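Local coordinates for protein cellulose 1,4-beta-cellobiosidase (Thermobifida fusca, PDB 4JJJ) that probably hydrolyses cellulose to cellobiose as a cellobiohydrolase, this chain being the family 48 glycoside hydrolase domain of a longer protein, at residues 371-376 with 420-425; 364-369 with 398-403; 594-599 with 613-618. The protein carries 1 engineered substitution. One frame throughout, in Å; residues are numbered along the deposited sequence.

Contact 1 of 3, residues 371-376 with 420-425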
loop_
_atom_site.group_PDB
_atom_site.type_symbol
_atom_site.label_atom_id
_atom_site.label_comp_id
_atom_site.label_asym_id
_atom_site.label_seq_id
_atom_site.Cartn_x
_atom_site.Cartn_y
_atom_site.Cartn_z
ATOM N N GLY A 371 -19.409 -2.607 13.661
ATOM C CA GLY A 371 -18.914 -1.272 13.272
ATOM C C GLY A 371 -17.643 -1.244 12.464
ATOM O O GLY A 371 -17.396 -0.317 11.744
ATOM N N GLY A 372 -16.823 -2.293 12.573
ATOM C CA GLY A 372 -15.658 -2.415 11.721
ATOM C C GLY A 372 -16.023 -2.526 10.258
ATOM O O GLY A 372 -17.093 -3.015 9.890
ATOM N N ILE A 373 -15.124 -2.121 9.393
ATOM C CA ILE A 373 -15.278 -2.059 7.930
ATOM C C ILE A 373 -14.750 -3.300 7.240
ATOM O O ILE A 373 -13.538 -3.615 7.307
ATOM C CB ILE A 373 -14.701 -0.796 7.327
ATOM C CG1 ILE A 373 -15.035 0.474 8.183
ATOM C CG2 ILE A 373 -15.080 -0.642 5.867
ATOM C CD1 ILE A 373 -16.497 0.814 8.377
ATOM N N ALA A 374 -15.660 -4.022 6.618
ATOM C CA ALA A 374 -15.295 -5.312 5.954
ATOM C C ALA A 374 -14.491 -5.100 4.699
ATOM O O ALA A 374 -14.215 -3.952 4.269
ATOM C CB ALA A 374 -16.531 -6.097 5.662
ATOM N N GLY A 375 -14.093 -6.198 4.056
ATOM C CA GLY A 375 -12.933 -6.161 3.176
ATOM C C GLY A 375 -13.034 -5.317 1.945
ATOM O O GLY A 375 -12.224 -4.409 1.718
ATOM N N GLY A 376 -13.951 -5.657 1.050
ATOM C CA GLY A 376 -14.038 -4.974 -0.226
ATOM C C GLY A 376 -14.848 -5.692 -1.285
ATOM O O GLY A 376 -15.744 -6.491 -0.942
ATOM N N TRP A 420 -6.109 3.192 9.176
ATOM C CA TRP A 420 -5.580 3.928 8.016
ATOM C C TRP A 420 -6.746 4.545 7.201
ATOM O O TRP A 420 -6.721 5.748 6.816
ATOM C CB TRP A 420 -4.700 3.090 7.182
ATOM C CG TRP A 420 -3.329 2.907 7.663
ATOM C CD1 TRP A 420 -2.708 3.556 8.662
ATOM C CD2 TRP A 420 -2.319 2.093 7.027
ATOM N NE1 TRP A 420 -1.413 3.149 8.740
ATOM C CE2 TRP A 420 -1.130 2.282 7.728
ATOM C CE3 TRP A 420 -2.343 1.243 5.918
ATOM C CZ2 TRP A 420 0.052 1.675 7.360
ATOM C CZ3 TRP A 420 -1.152 0.616 5.531
ATOM C CH2 TRP A 420 0.020 0.840 6.241
ATOM N N ASN A 421 -7.800 3.735 6.956
ATOM C CA ASN A 421 -8.983 4.265 6.268
ATOM C C ASN A 421 -9.735 5.268 7.119
ATOM O O ASN A 421 -10.001 6.422 6.695
ATOM C CB ASN A 421 -9.877 3.135 5.842
ATOM C CG ASN A 421 -11.262 3.610 5.534
ATOM O OD1 ASN A 421 -11.414 4.525 4.805
ATOM N ND2 ASN A 421 -12.260 2.793 5.902
ATOM N N MET A 422 -9.991 4.904 8.348
ATOM C CA MET A 422 -10.845 5.689 9.208
ATOM C C MET A 422 -10.264 7.035 9.492
ATOM O O MET A 422 -11.004 7.994 9.585
ATOM C CB MET A 422 -11.295 5.016 10.512
ATOM C CG MET A 422 -12.627 5.522 11.056
ATOM S SD MET A 422 -14.042 5.481 9.938
ATOM C CE MET A 422 -14.106 3.756 9.455
ATOM N N GLU A 423 -8.944 7.094 9.659
ATOM C CA GLU A 423 -8.287 8.442 9.887
ATOM C C GLU A 423 -8.593 9.421 8.729
ATOM O O GLU A 423 -8.850 10.592 8.981
ATOM C CB GLU A 423 -6.790 8.326 10.025
ATOM C CG GLU A 423 -6.162 9.594 10.593
ATOM C CD GLU A 423 -4.671 9.538 10.655
ATOM O OE1 GLU A 423 -4.159 8.529 11.187
ATOM O OE2 GLU A 423 -4.088 10.513 10.206
ATOM N N ARG A 424 -8.665 8.881 7.519
ATOM C CA ARG A 424 -8.898 9.734 6.387
ATOM C C ARG A 424 -10.398 10.187 6.400
ATOM O O ARG A 424 -10.697 11.334 6.080
ATOM C CB ARG A 424 -8.612 9.000 5.097
ATOM C CG ARG A 424 -7.150 8.511 4.945
ATOM C CD ARG A 424 -7.117 7.290 4.066
ATOM N NE ARG A 424 -5.780 6.745 4.034
ATOM C CZ ARG A 424 -5.446 5.483 3.742
ATOM N NH1 ARG A 424 -6.368 4.660 3.399
ATOM N NH2 ARG A 424 -4.162 5.080 3.903
ATOM N N VAL A 425 -11.281 9.249 6.787
ATOM C CA VAL A 425 -12.714 9.574 6.965
ATOM C C VAL A 425 -12.869 10.639 8.049
ATOM O O VAL A 425 -13.660 11.579 7.876
ATOM C CB VAL A 425 -13.519 8.285 7.284
ATOM C CG1 VAL A 425 -15.000 8.611 7.491
ATOM C CG2 VAL A 425 -13.318 7.286 6.135
#

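Contact 2 of 3, residues 364-369 with 398-403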
loop_
_atom_site.group_PDB
_atom_site.type_symbol
_atom_site.label_atom_id
_atom_site.label_comp_id
_atom_site.label_asym_id
_atom_site.label_seq_id
_atom_site.Cartn_x
_atom_site.Cartn_y
_atom_site.Cartn_z
ATOM N N GLN A 364 -19.489 2.544 3.520
ATOM C CA GLN A 364 -20.725 2.401 4.284
ATOM C C GLN A 364 -21.338 0.999 4.031
ATOM O O GLN A 364 -21.775 0.359 5.008
ATOM C CB GLN A 364 -21.707 3.506 3.946
ATOM C CG GLN A 364 -22.952 3.486 4.772
ATOM C CD GLN A 364 -22.767 3.595 6.292
ATOM O OE1 GLN A 364 -22.866 4.654 6.864
ATOM N NE2 GLN A 364 -22.421 2.516 6.987
ATOM N N TRP A 365 -21.312 0.552 2.796
ATOM C CA TRP A 365 -21.789 -0.772 2.414
ATOM C C TRP A 365 -21.026 -1.828 3.191
ATOM O O TRP A 365 -21.595 -2.859 3.616
ATOM C CB TRP A 365 -21.613 -0.977 0.938
ATOM C CG TRP A 365 -21.842 -2.392 0.460
ATOM C CD1 TRP A 365 -22.983 -3.114 0.550
ATOM C CD2 TRP A 365 -20.873 -3.235 -0.185
ATOM N NE1 TRP A 365 -22.791 -4.367 0.024
ATOM C CE2 TRP A 365 -21.524 -4.463 -0.491
ATOM C CE3 TRP A 365 -19.553 -3.053 -0.579
ATOM C CZ2 TRP A 365 -20.873 -5.511 -1.084
ATOM C CZ3 TRP A 365 -18.880 -4.134 -1.149
ATOM C CH2 TRP A 365 -19.525 -5.321 -1.448
ATOM N N LEU A 366 -19.728 -1.585 3.476
ATOM C CA LEU A 366 -18.894 -2.599 4.145
ATOM C C LEU A 366 -18.994 -2.535 5.650
ATOM O O LEU A 366 -18.258 -3.287 6.355
ATOM C CB LEU A 366 -17.413 -2.400 3.755
ATOM C CG LEU A 366 -17.141 -2.757 2.286
ATOM C CD1 LEU A 366 -15.819 -2.227 1.764
ATOM C CD2 LEU A 366 -17.172 -4.261 2.082
ATOM N N GLN A 367 -19.751 -1.600 6.225
ATOM C CA GLN A 367 -19.757 -1.468 7.644
ATOM C C GLN A 367 -20.578 -2.584 8.337
ATOM O O GLN A 367 -21.791 -2.716 8.155
ATOM C CB GLN A 367 -20.250 -0.066 8.109
ATOM C CG GLN A 367 -20.118 0.146 9.591
ATOM C CD GLN A 367 -20.114 1.603 9.968
ATOM O OE1 GLN A 367 -20.947 2.382 9.481
ATOM N NE2 GLN A 367 -19.173 1.980 10.765
ATOM N N SER A 368 -19.883 -3.369 9.104
ATOM C CA SER A 368 -20.431 -4.553 9.818
ATOM C C SER A 368 -21.440 -4.128 10.864
ATOM O O SER A 368 -21.505 -2.960 11.352
ATOM C CB SER A 368 -19.303 -5.357 10.457
ATOM O OG SER A 368 -18.668 -4.563 11.491
ATOM N N ALA A 369 -22.161 -5.146 11.356
ATOM C CA ALA A 369 -23.080 -4.992 12.507
ATOM C C ALA A 369 -22.348 -4.331 13.668
ATOM O O ALA A 369 -22.882 -3.464 14.390
ATOM C CB ALA A 369 -23.609 -6.315 12.929
ATOM N N MET A 398 -20.080 -5.582 -8.655
ATOM C CA MET A 398 -18.911 -6.280 -8.127
ATOM C C MET A 398 -19.275 -7.139 -6.939
ATOM O O MET A 398 -20.356 -6.969 -6.329
ATOM C CB MET A 398 -17.810 -5.225 -7.802
ATOM C CG MET A 398 -17.333 -4.522 -8.977
ATOM S SD MET A 398 -15.723 -3.703 -8.645
ATOM C CE MET A 398 -16.323 -2.541 -7.407
ATOM N N TYR A 399 -18.389 -8.102 -6.627
ATOM C CA TYR A 399 -18.692 -9.085 -5.662
ATOM C C TYR A 399 -17.999 -8.885 -4.365
ATOM O O TYR A 399 -16.762 -8.733 -4.374
ATOM C CB TYR A 399 -18.330 -10.475 -6.218
ATOM C CG TYR A 399 -19.202 -10.795 -7.451
ATOM C CD1 TYR A 399 -20.486 -11.193 -7.276
ATOM C CD2 TYR A 399 -18.705 -10.591 -8.711
ATOM C CE1 TYR A 399 -21.306 -11.417 -8.389
ATOM C CE2 TYR A 399 -19.511 -10.815 -9.816
ATOM C CZ TYR A 399 -20.793 -11.240 -9.612
ATOM O OH TYR A 399 -21.668 -11.443 -10.701
ATOM N N TYR A 400 -18.700 -9.000 -3.241
ATOM C CA TYR A 400 -18.089 -8.863 -1.910
ATOM C C TYR A 400 -16.969 -9.857 -1.697
ATOM O O TYR A 400 -17.118 -11.047 -1.936
ATOM C CB TYR A 400 -19.155 -9.036 -0.804
ATOM C CG TYR A 400 -18.531 -9.113 0.562
ATOM C CD1 TYR A 400 -17.895 -8.002 1.092
ATOM C CD2 TYR A 400 -18.556 -10.238 1.322
ATOM C CE1 TYR A 400 -17.254 -8.029 2.302
ATOM C CE2 TYR A 400 -18.007 -10.297 2.556
ATOM C CZ TYR A 400 -17.281 -9.198 3.096
ATOM O OH TYR A 400 -16.662 -9.217 4.344
ATOM N N ASP A 401 -15.808 -9.388 -1.258
ATOM C CA ASP A 401 -14.644 -10.201 -0.971
ATOM C C ASP A 401 -14.148 -9.834 0.440
ATOM O O ASP A 401 -13.724 -8.736 0.708
ATOM C CB ASP A 401 -13.493 -10.062 -1.969
ATOM C CG ASP A 401 -12.488 -11.194 -1.899
ATOM O OD1 ASP A 401 -12.359 -11.802 -0.815
ATOM O OD2 ASP A 401 -11.875 -11.461 -2.981
ATOM N N TRP A 402 -14.335 -10.790 1.350
ATOM C CA TRP A 402 -13.934 -10.587 2.741
ATOM C C TRP A 402 -12.375 -10.500 2.954
ATOM O O TRP A 402 -11.916 -10.063 3.967
ATOM C CB TRP A 402 -14.394 -11.694 3.631
ATOM C CG TRP A 402 -13.867 -13.078 3.428
ATOM C CD1 TRP A 402 -14.225 -13.973 2.489
ATOM C CD2 TRP A 402 -12.781 -13.672 4.182
ATOM N NE1 TRP A 402 -13.480 -15.118 2.629
ATOM C CE2 TRP A 402 -12.629 -14.972 3.707
ATOM C CE3 TRP A 402 -12.030 -13.251 5.261
ATOM C CZ2 TRP A 402 -11.621 -15.827 4.168
ATOM C CZ3 TRP A 402 -11.085 -14.081 5.775
ATOM C CH2 TRP A 402 -10.868 -15.375 5.200
ATOM N N GLN A 403 -11.648 -10.849 1.876
ATOM C CA GLN A 403 -10.188 -10.907 1.884
ATOM C C GLN A 403 -9.631 -10.467 0.515
ATOM O O GLN A 403 -8.995 -11.185 -0.200
ATOM C CB GLN A 403 -9.653 -12.307 2.261
ATOM C CG GLN A 403 -10.328 -13.443 1.460
ATOM C CD GLN A 403 -9.720 -14.788 1.704
ATOM O OE1 GLN A 403 -8.675 -14.958 2.406
ATOM N NE2 GLN A 403 -10.261 -15.784 0.937
#

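Contact 3 of 3, residues 594-599 with 613-618. With ZN (zinc ion), chain Y.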
loop_
_atom_site.group_PDB
_atom_site.type_symbol
_atom_site.label_atom_id
_atom_site.label_comp_id
_atom_site.label_asym_id
_atom_site.label_seq_id
_atom_site.Cartn_x
_atom_site.Cartn_y
_atom_site.Cartn_z
ATOM N N ASP A 594 22.617 -11.674 9.191
ATOM C CA ASP A 594 21.879 -10.645 9.908
ATOM C C ASP A 594 22.118 -10.719 11.390
ATOM O O ASP A 594 22.192 -11.797 11.981
ATOM C CB ASP A 594 20.384 -10.804 9.648
ATOM C CG ASP A 594 19.586 -9.555 10.042
ATOM O OD1 ASP A 594 19.312 -9.442 11.255
ATOM O OD2 ASP A 594 19.184 -8.825 9.073
ATOM N N PRO A 595 22.201 -9.582 12.089
ATOM C CA PRO A 595 22.381 -9.720 13.529
ATOM C C PRO A 595 21.307 -10.451 14.288
ATOM O O PRO A 595 21.590 -10.982 15.351
ATOM C CB PRO A 595 22.559 -8.306 14.007
ATOM C CG PRO A 595 21.979 -7.468 12.957
ATOM C CD PRO A 595 22.151 -8.199 11.637
ATOM N N LEU A 596 20.060 -10.490 13.734
ATOM C CA LEU A 596 18.992 -11.226 14.460
ATOM C C LEU A 596 19.017 -12.714 14.160
ATOM O O LEU A 596 18.289 -13.481 14.779
ATOM C CB LEU A 596 17.662 -10.554 14.059
ATOM C CG LEU A 596 16.450 -11.055 14.847
ATOM C CD1 LEU A 596 16.503 -10.547 16.241
ATOM C CD2 LEU A 596 15.180 -10.493 14.214
ATOM N N TRP A 597 19.727 -13.100 13.127
ATOM C CA TRP A 597 19.655 -14.457 12.621
ATOM C C TRP A 597 19.950 -15.504 13.714
ATOM O O TRP A 597 19.183 -16.481 13.882
ATOM C CB TRP A 597 20.460 -14.709 11.363
ATOM C CG TRP A 597 20.426 -16.101 10.965
ATOM C CD1 TRP A 597 21.441 -16.986 11.112
ATOM C CD2 TRP A 597 19.347 -16.835 10.424
ATOM N NE1 TRP A 597 21.104 -18.209 10.637
ATOM C CE2 TRP A 597 19.794 -18.175 10.276
ATOM C CE3 TRP A 597 18.031 -16.526 10.074
ATOM C CZ2 TRP A 597 19.005 -19.218 9.807
ATOM C CZ3 TRP A 597 17.217 -17.592 9.585
ATOM C CH2 TRP A 597 17.703 -18.890 9.479
ATOM N N PRO A 598 21.050 -15.317 14.481
ATOM C CA PRO A 598 21.293 -16.383 15.447
ATOM C C PRO A 598 20.148 -16.658 16.421
ATOM O O PRO A 598 19.871 -17.789 16.802
ATOM C CB PRO A 598 22.570 -15.916 16.176
ATOM C CG PRO A 598 23.270 -15.087 15.168
ATOM C CD PRO A 598 22.117 -14.314 14.517
ATOM N N GLN A 599 19.520 -15.567 16.914
ATOM C CA GLN A 599 18.374 -15.746 17.790
ATOM C C GLN A 599 17.174 -16.433 17.094
ATOM O O GLN A 599 16.434 -17.263 17.718
ATOM C CB GLN A 599 17.873 -14.436 18.302
ATOM C CG GLN A 599 18.662 -13.841 19.398
ATOM C CD GLN A 599 18.306 -12.344 19.624
ATOM O OE1 GLN A 599 18.926 -11.422 19.060
ATOM N NE2 GLN A 599 17.256 -12.142 20.389
ATOM N N PRO A 613 12.544 -14.523 19.326
ATOM C CA PRO A 613 13.078 -13.270 19.811
ATOM C C PRO A 613 11.941 -12.210 19.958
ATOM O O PRO A 613 11.023 -12.150 19.178
ATOM C CB PRO A 613 14.111 -12.813 18.774
ATOM C CG PRO A 613 13.898 -13.661 17.609
ATOM C CD PRO A 613 13.209 -14.961 18.062
ATOM N N ILE A 614 12.091 -11.427 20.992
ATOM C CA ILE A 614 11.226 -10.247 21.236
ATOM C C ILE A 614 12.054 -9.064 20.830
ATOM O O ILE A 614 13.210 -8.854 21.261
ATOM C CB ILE A 614 10.811 -10.156 22.722
ATOM C CG1 ILE A 614 10.045 -11.387 23.057
ATOM C CG2 ILE A 614 9.937 -8.872 22.956
ATOM C CD1 ILE A 614 9.725 -11.569 24.534
ATOM N N VAL A 615 11.483 -8.260 19.913
ATOM C CA VAL A 615 12.223 -7.178 19.277
ATOM C C VAL A 615 11.446 -5.873 19.483
ATOM O O VAL A 615 10.243 -5.897 19.701
ATOM C CB VAL A 615 12.403 -7.472 17.773
ATOM C CG1 VAL A 615 13.172 -8.763 17.503
ATOM C CG2 VAL A 615 11.094 -7.531 17.030
ATOM N N GLU A 616 12.146 -4.748 19.384
ATOM C CA GLU A 616 11.528 -3.443 19.499
ATOM C C GLU A 616 11.855 -2.731 18.177
ATOM O O GLU A 616 12.991 -2.216 18.005
ATOM C CB GLU A 616 11.968 -2.659 20.721
ATOM C CG GLU A 616 11.504 -3.327 22.013
ATOM C CD GLU A 616 11.335 -2.485 23.199
ATOM O OE1 GLU A 616 11.413 -1.260 23.072
ATOM O OE2 GLU A 616 10.980 -3.116 24.241
ATOM N N ARG A 617 10.917 -2.757 17.198
ATOM C CA ARG A 617 11.213 -2.335 15.853
ATOM C C ARG A 617 10.840 -0.833 15.625
ATOM O O ARG A 617 9.884 -0.319 16.242
ATOM C CB ARG A 617 10.416 -3.191 14.834
ATOM C CG ARG A 617 11.018 -4.581 14.696
ATOM C CD ARG A 617 10.054 -5.529 14.137
ATOM N NE ARG A 617 10.726 -6.715 13.576
ATOM C CZ ARG A 617 10.064 -7.679 12.925
ATOM N NH1 ARG A 617 8.732 -7.721 12.919
ATOM N NH2 ARG A 617 10.751 -8.654 12.317
ATOM N N HIS A 618 11.565 -0.236 14.716
ATOM C CA HIS A 618 11.404 1.192 14.315
ATOM C C HIS A 618 11.116 1.169 12.815
ATOM O O HIS A 618 11.965 1.412 11.955
ATOM C CB HIS A 618 12.663 1.932 14.684
ATOM C CG HIS A 618 12.931 1.862 16.148
ATOM N ND1 HIS A 618 13.667 0.834 16.656
ATOM C CD2 HIS A 618 12.563 2.612 17.232
ATOM C CE1 HIS A 618 13.738 0.926 17.971
ATOM N NE2 HIS A 618 13.116 2.023 18.342
HETATM ZN ZN ZN Y . 10.316 -1.832 25.509
HETATM O O HOH W 1 15.890 -9.557 20.699
HETATM O O HOH W 2 8.748 -0.682 24.921
HETATM O O HOH W 3 11.595 -0.724 26.642
HETATM O O HOH W 4 9.681 -3.039 26.892
#

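Contact 1 of 3, residues 371-376 with 420-425
I373 meets M422 and N421 here, and it is the residue through which 371-376 reaches the helix. The main touch is apolar. M422 CE lies 3.6 Å from I373 CG1 and 3.9 Å from I373 CD1. The two side chains cross at about a right angle, with the thioether methyl against the ethyl branch of the isoleucine. CG of M422 is anti to the backbone N (chi1 -153°). The chain then bends at chi2 and again at chi3, which turns the methyl toward I373. M422 was modelled in two conformers. The touch described belongs to one of them, so its detail is less certain.

The second touch is looser and sets an amide against a hydrocarbon. N421 ND2 is 4.3 Å from I373 CG1. That amide nitrogen has a hydrogen bond outside the two segments.

No hydrogen bond crosses between the segments. Just outside 420-425, Q418 OE1 of the same helix accepts from I373 N, and N412 ND2 donates to I373 O.

The contact is buried and lies close to the catalytic region of this (α/α)6-barrel enzyme. W420, in the same segment, touches a glucose unit of the bound glycan, and the side chain of N421 is about 7 Å from that of N224, the engineered residue at the predicted nucleophile position.

The contact sets the loop leading into strand 376-378 against helix 416-432, with M422 also packing on I440, L441 and W444 of helix 435-450 and T508 of helix 499-516, and I373 resting on L366 and Q367 just past helix 348-365.

Contact 2 of 3, residues 364-369 with 398-403
L366 and Y400 mark the closest approach of the two backbones, with L366 CA and Y400 CA 8.7 Å apart. Helix 348-365 ends at W365, and the chain then runs on as a loop. Q367 N bonds back to Q364 O at 3.1 Å over this end. The other segment enters as strand 398-401, part of a small antiparallel sheet. There it lies beside strand 376-378, with backbone bonds pairing Y399 with T378 and D401 with G376. The contact sets the C-terminal end of helix 348-365 against this sheet. No backbone bond joins the two segments, so side chains bridge the gap.

Y400 receives both partners. CG of Y400 is anti to the backbone N (chi1 171°), which carries the ring alongside the other segment. Its edge turns toward the face of the W365 six-membered ring. This is an offset edge-to-face pair with planes at 88° and ring centroids 6.0 Å apart. The closest atoms are W365 CH2 and Y400 CB, at 3.8 Å. L366 comes to the Y400 ring near its plane. Its CD2 meets Y400 CE1 at 3.8 Å, at the ring edge.

The polar side-chain bonds lie within one segment or reach outside both. Q364 NE2 donates to Q367 OE1 at 2.9 Å, tilted 20° from the carbonyl plane. D401 OD1 accepts from Q403 N at 2.9 Å, above the carboxylate plane, and forms an Asx turn at D401-Q403. W365 NE1 is bonded to D476 O, which meets the polar end of the indole while its benzo ring packs on Y400.

Helix end and strand thus meet through W365 and L366 on Y400. The contact is aromatic and aliphatic, with no hydrogen bond or salt bridge across it.

Contact 3 of 3, residues 594-599 with 613-618
L596 reaches over to both P613 and V615, and this is the packed part of the contact. It touches with one branch. Its CD1 is 4.0 Å from V615 CG1 and 4.2 Å from P613 CB. CG of L596 is anti to the backbone N (chi1 -172°), which extends the side chain toward the other segment. It crosses V615 at about a right angle and P613 at a slant.

A turn leading into helix 597-604 presents these groups. D594 to W597 form a type I beta turn, closed by W597 N to D594 O. The side chain of D594 adds a capping bond: L596 N donates to D594 OD1 at 2.8 Å, nearly straight at 170°. OD1 uses its anti lone pair. D594 OD2 is bonded to T36 OG1, so both carboxylate oxygens are engaged. The segment 613-618 is part of the loop that leads on toward helix 620-637.

Q599 on P613 is the edge where the packing passes to water. P613 CB lies 3.6 Å from Q599 NE2. The two side chains run past each other in opposite directions, and Q599 CB also lies alongside the proline ring. Water 1 accepts from Q599 NE2 at 2.9 Å and donates to I614 O at 2.8 Å. It makes a polar bridge between segments that share no direct hydrogen bond. Q599 is exposed and touches a crystal neighbour.

Farther along the loop, E616 takes no part in the packing and binds a zinc ion. Its OE2 is 1.9 Å from the metal ZN, and OE1 is more distant. Waters 2, 3 and 4 also bind it. R617 NH1 forms a salt bridge with E545 OE2.

How the contacts relate
Along the chain, 364-369 comes first, at the end of helix 348-365. The loop segment 371-376 follows almost at once. Contact 2 closes its loop at strand 398-401. Contact 1 closes later, on helix 416-432, so the two cross. They also touch: A374 N and L366 O are 2.7 Å apart, and G376 O and D401 N 2.9 Å, both probable hydrogen bonds. Together they tie a helix end, a small antiparallel sheet and a barrel helix. Contact 3 follows in series and closes a short loop that holds the rest of helix 597-604 and the chain after it. It is remote, its centre about 32 Å from that of contact 1 and 37 Å from that of contact 2.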